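Local atomic coordinates of putative isocitrate dehydrogenase, NAD-dependent (Methylococcus capsulatus, PDB entry 6LKY), a protein that probably catalyses the NAD-dependent oxidative decarboxylation of isocitrate to 2-oxoglutarate, with magnesium as the likely metal cofactor. Residues Phe129-Asp133 with Glu134-Ala138. The protein carries 1 engineered substitution. Numbering follows the deposited sequence.
Sequences FIKVD and EEKIA
The side chains of F129 and K136 meet at the tip of a two-stranded antiparallel beta hairpin, where a type II' turn from V132 to E135 reverses the chain and a classic beta bulge interrupts the register. K136 illustrates how a lysine can cover an aromatic ring with more than its charge: its extended chain slants over one face of F129, with CE 3.6 Å from the ring centroid in a CH-pi contact only 8° off the ring normal. NZ continues past the centre towards CZ and makes a cation-pi interaction, 4.1 Å from the same centroid. On the same side of the hairpin K131 runs alongside K136, pointing the same way, and its CE packs 4.0 Å from CG of K136. The two ammonium groups stay apart; that of K131 is linked through a water to the carbonyl oxygen of E134 in the turn.

The other side carries I130, V132 and A138, and the bulge brings I137 up to them. With CG1 set between its backbone N and carbonyl carbon (chi1 64°), I137 lays CG1 3.8 Å from CG2 of I130. The V132 and I137 side chains cross at about a right angle, with CG2 of I137 near CG1 of V132, although the eclipsed chi1 of V132 makes that methyl position uncertain. CB of A138 adds a looser contact with CB of I130.

This surface arm projects far from the centre of the chain and meets the second subunit, where A138 pairs in an antiparallel ladder with a strand of that chain and the K136 carbonyl accepts a bond from R147 of that subunit. At the bulge, one oxygen serves two donors: I130 O takes I137 N at 2.9 Å, almost head-on to the carbonyl, and A138 N at 3.2 Å, on an in-plane lone pair.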
ATOM      1  N   PHE A 129     -23.604   0.249  -8.834  1.00 19.04           N
ATOM      2  CA  PHE A 129     -23.939   1.653  -8.660  1.00 23.84           C
ATOM      3  C   PHE A 129     -25.272   1.768  -7.929  1.00 23.82           C
ATOM      4  O   PHE A 129     -26.107   0.863  -7.978  1.00 22.69           O
ATOM      5  CB  PHE A 129     -24.040   2.389 -10.006  1.00 18.56           C
ATOM      6  CG  PHE A 129     -22.767   2.393 -10.811  1.00 21.77           C
ATOM      7  CD1 PHE A 129     -21.688   3.187 -10.433  1.00 22.23           C
ATOM      8  CD2 PHE A 129     -22.654   1.616 -11.967  1.00 21.19           C
ATOM      9  CE1 PHE A 129     -20.507   3.200 -11.184  1.00 19.53           C
ATOM     10  CE2 PHE A 129     -21.489   1.638 -12.732  1.00 20.62           C
ATOM     11  CZ  PHE A 129     -20.413   2.434 -12.337  1.00 21.12           C
ATOM     12  N   ILE A 130     -25.442   2.872  -7.208  1.00 20.95           N
ATOM     13  CA  ILE A 130     -26.745   3.331  -6.749  1.00 18.77           C
ATOM     14  C   ILE A 130     -27.120   4.525  -7.624  1.00 24.82           C
ATOM     15  O   ILE A 130     -26.436   5.569  -7.614  1.00 24.01           O
ATOM     16  CB  ILE A 130     -26.744   3.701  -5.257  1.00 20.54           C
ATOM     17  CG1 ILE A 130     -26.605   2.448  -4.398  1.00 23.30           C
ATOM     18  CG2 ILE A 130     -28.045   4.385  -4.867  1.00 20.66           C
ATOM     19  CD1 ILE A 130     -25.273   2.290  -3.817  1.00 26.73           C
ATOM     20  N   LYS A 131     -28.220   4.360  -8.353  1.00 22.13           N
ATOM     21  CA  LYS A 131     -28.676   5.270  -9.388  1.00 23.19           C
ATOM     22  C   LYS A 131     -30.108   5.678  -9.099  1.00 25.61           C
ATOM     23  O   LYS A 131     -30.878   4.919  -8.510  1.00 29.15           O
ATOM     24  CB  LYS A 131     -28.670   4.615 -10.776  1.00 20.81           C
ATOM     25  CG  LYS A 131     -27.346   4.077 -11.264  1.00 27.16           C
ATOM     26  CD  LYS A 131     -27.443   3.659 -12.741  1.00 24.70           C
ATOM     27  CE  LYS A 131     -26.097   3.184 -13.252  1.00 36.11           C
ATOM     28  NZ  LYS A 131     -26.099   2.979 -14.733  1.00 39.07           N
ATOM     29  N   VAL A 132     -30.476   6.867  -9.544  1.00 28.48           N
ATOM     30  CA  VAL A 132     -31.873   7.158  -9.802  1.00 30.24           C
ATOM     31  C   VAL A 132     -31.957   7.488 -11.282  1.00 26.44           C
ATOM     32  O   VAL A 132     -31.306   8.425 -11.763  1.00 28.25           O
ATOM     33  CB  VAL A 132     -32.451   8.252  -8.874  1.00 32.27           C
ATOM     34  CG1 VAL A 132     -31.422   8.791  -7.891  1.00 25.39           C
ATOM     35  CG2 VAL A 132     -33.194   9.350  -9.626  1.00 32.27           C
ATOM     36  N   ASP A 133     -32.681   6.645 -12.015  1.00 27.20           N
ATOM     37  CA  ASP A 133     -32.701   6.651 -13.478  1.00 30.86           C
ATOM     38  C   ASP A 133     -31.262   6.466 -13.936  1.00 29.51           C
ATOM     39  O   ASP A 133     -30.622   5.478 -13.539  1.00 28.76           O
ATOM     40  CB  ASP A 133     -33.404   7.925 -13.974  1.00 22.25           C
ATOM     41  CG  ASP A 133     -34.870   7.999 -13.538  1.00 29.45           C
ATOM     42  OD1 ASP A 133     -35.457   6.960 -13.144  1.00 25.85           O
ATOM     43  OD2 ASP A 133     -35.450   9.097 -13.624  1.00 35.90           O
ATOM     44  N   GLU A 134     -30.685   7.396 -14.674  1.00 25.55           N
ATOM     45  CA  GLU A 134     -29.359   7.213 -15.228  1.00 31.11           C
ATOM     46  C   GLU A 134     -28.298   7.988 -14.451  1.00 28.01           C
ATOM     47  O   GLU A 134     -27.115   7.920 -14.796  1.00 33.27           O
ATOM     48  CB  GLU A 134     -29.386   7.603 -16.710  1.00 32.12           C
ATOM     49  CG  GLU A 134     -30.190   6.586 -17.590  1.00 36.42           C
ATOM     50  CD  GLU A 134     -31.735   6.662 -17.424  1.00 53.03           C
ATOM     51  OE1 GLU A 134     -32.320   7.764 -17.596  1.00 44.41           O
ATOM     52  OE2 GLU A 134     -32.368   5.611 -17.128  1.00 44.04           O
ATOM     53  N   GLU A 135     -28.694   8.680 -13.388  1.00 24.60           N
ATOM     54  CA  GLU A 135     -27.787   9.455 -12.552  1.00 28.70           C
ATOM     55  C   GLU A 135     -27.179   8.567 -11.467  1.00 25.32           C
ATOM     56  O   GLU A 135     -27.905   7.955 -10.680  1.00 21.36           O
ATOM     57  CB  GLU A 135     -28.553  10.620 -11.921  1.00 26.34           C
ATOM     58  CG  GLU A 135     -27.683  11.616 -11.165  1.00 36.17           C
ATOM     59  CD  GLU A 135     -28.472  12.446 -10.151  1.00 53.67           C
ATOM     60  OE1 GLU A 135     -29.716  12.310 -10.092  1.00 52.74           O
ATOM     61  OE2 GLU A 135     -27.844  13.246  -9.419  1.00 67.56           O
ATOM     62  N   LYS A 136     -25.849   8.509 -11.415  1.00 22.46           N
ATOM     63  CA  LYS A 136     -25.144   7.752 -10.388  1.00 19.23           C
ATOM     64  C   LYS A 136     -24.956   8.638  -9.170  1.00 23.52           C
ATOM     65  O   LYS A 136     -24.257   9.655  -9.239  1.00 21.68           O
ATOM     66  CB  LYS A 136     -23.788   7.260 -10.890  1.00 20.79           C
ATOM     67  CG  LYS A 136     -23.853   6.225 -11.989  1.00 25.00           C
ATOM     68  CD  LYS A 136     -22.503   6.131 -12.666  1.00 25.54           C
ATOM     69  CE  LYS A 136     -22.494   5.145 -13.821  1.00 26.12           C
ATOM     70  NZ  LYS A 136     -21.189   5.268 -14.549  1.00 27.98           N
ATOM     71  N   ILE A 137     -25.575   8.267  -8.056  1.00 19.23           N
ATOM     72  CA  ILE A 137     -25.387   9.050  -6.846  1.00 16.51           C
ATOM     73  C   ILE A 137     -24.373   8.402  -5.916  1.00 21.37           C
ATOM     74  O   ILE A 137     -23.822   9.101  -5.046  1.00 17.64           O
ATOM     75  CB  ILE A 137     -26.722   9.303  -6.108  1.00 21.32           C
ATOM     76  CG1 ILE A 137     -27.335   7.993  -5.620  1.00 18.18           C
ATOM     77  CG2 ILE A 137     -27.704  10.143  -6.992  1.00 17.25           C
ATOM     78  CD1 ILE A 137     -28.553   8.174  -4.676  1.00 16.46           C
ATOM     79  N   ALA A 138     -24.131   7.092  -6.051  1.00 15.84           N
ATOM     80  CA  ALA A 138     -23.163   6.413  -5.194  1.00 16.16           C
ATOM     81  C   ALA A 138     -22.775   5.091  -5.844  1.00 17.92           C
ATOM     82  O   ALA A 138     -23.317   4.719  -6.881  1.00 15.16           O
ATOM     83  CB  ALA A 138     -23.716   6.196  -3.776  1.00 13.05           C
TER
HETATM   84  O   HOH W   1     -25.590   5.974 -15.955  1.00 41.55           O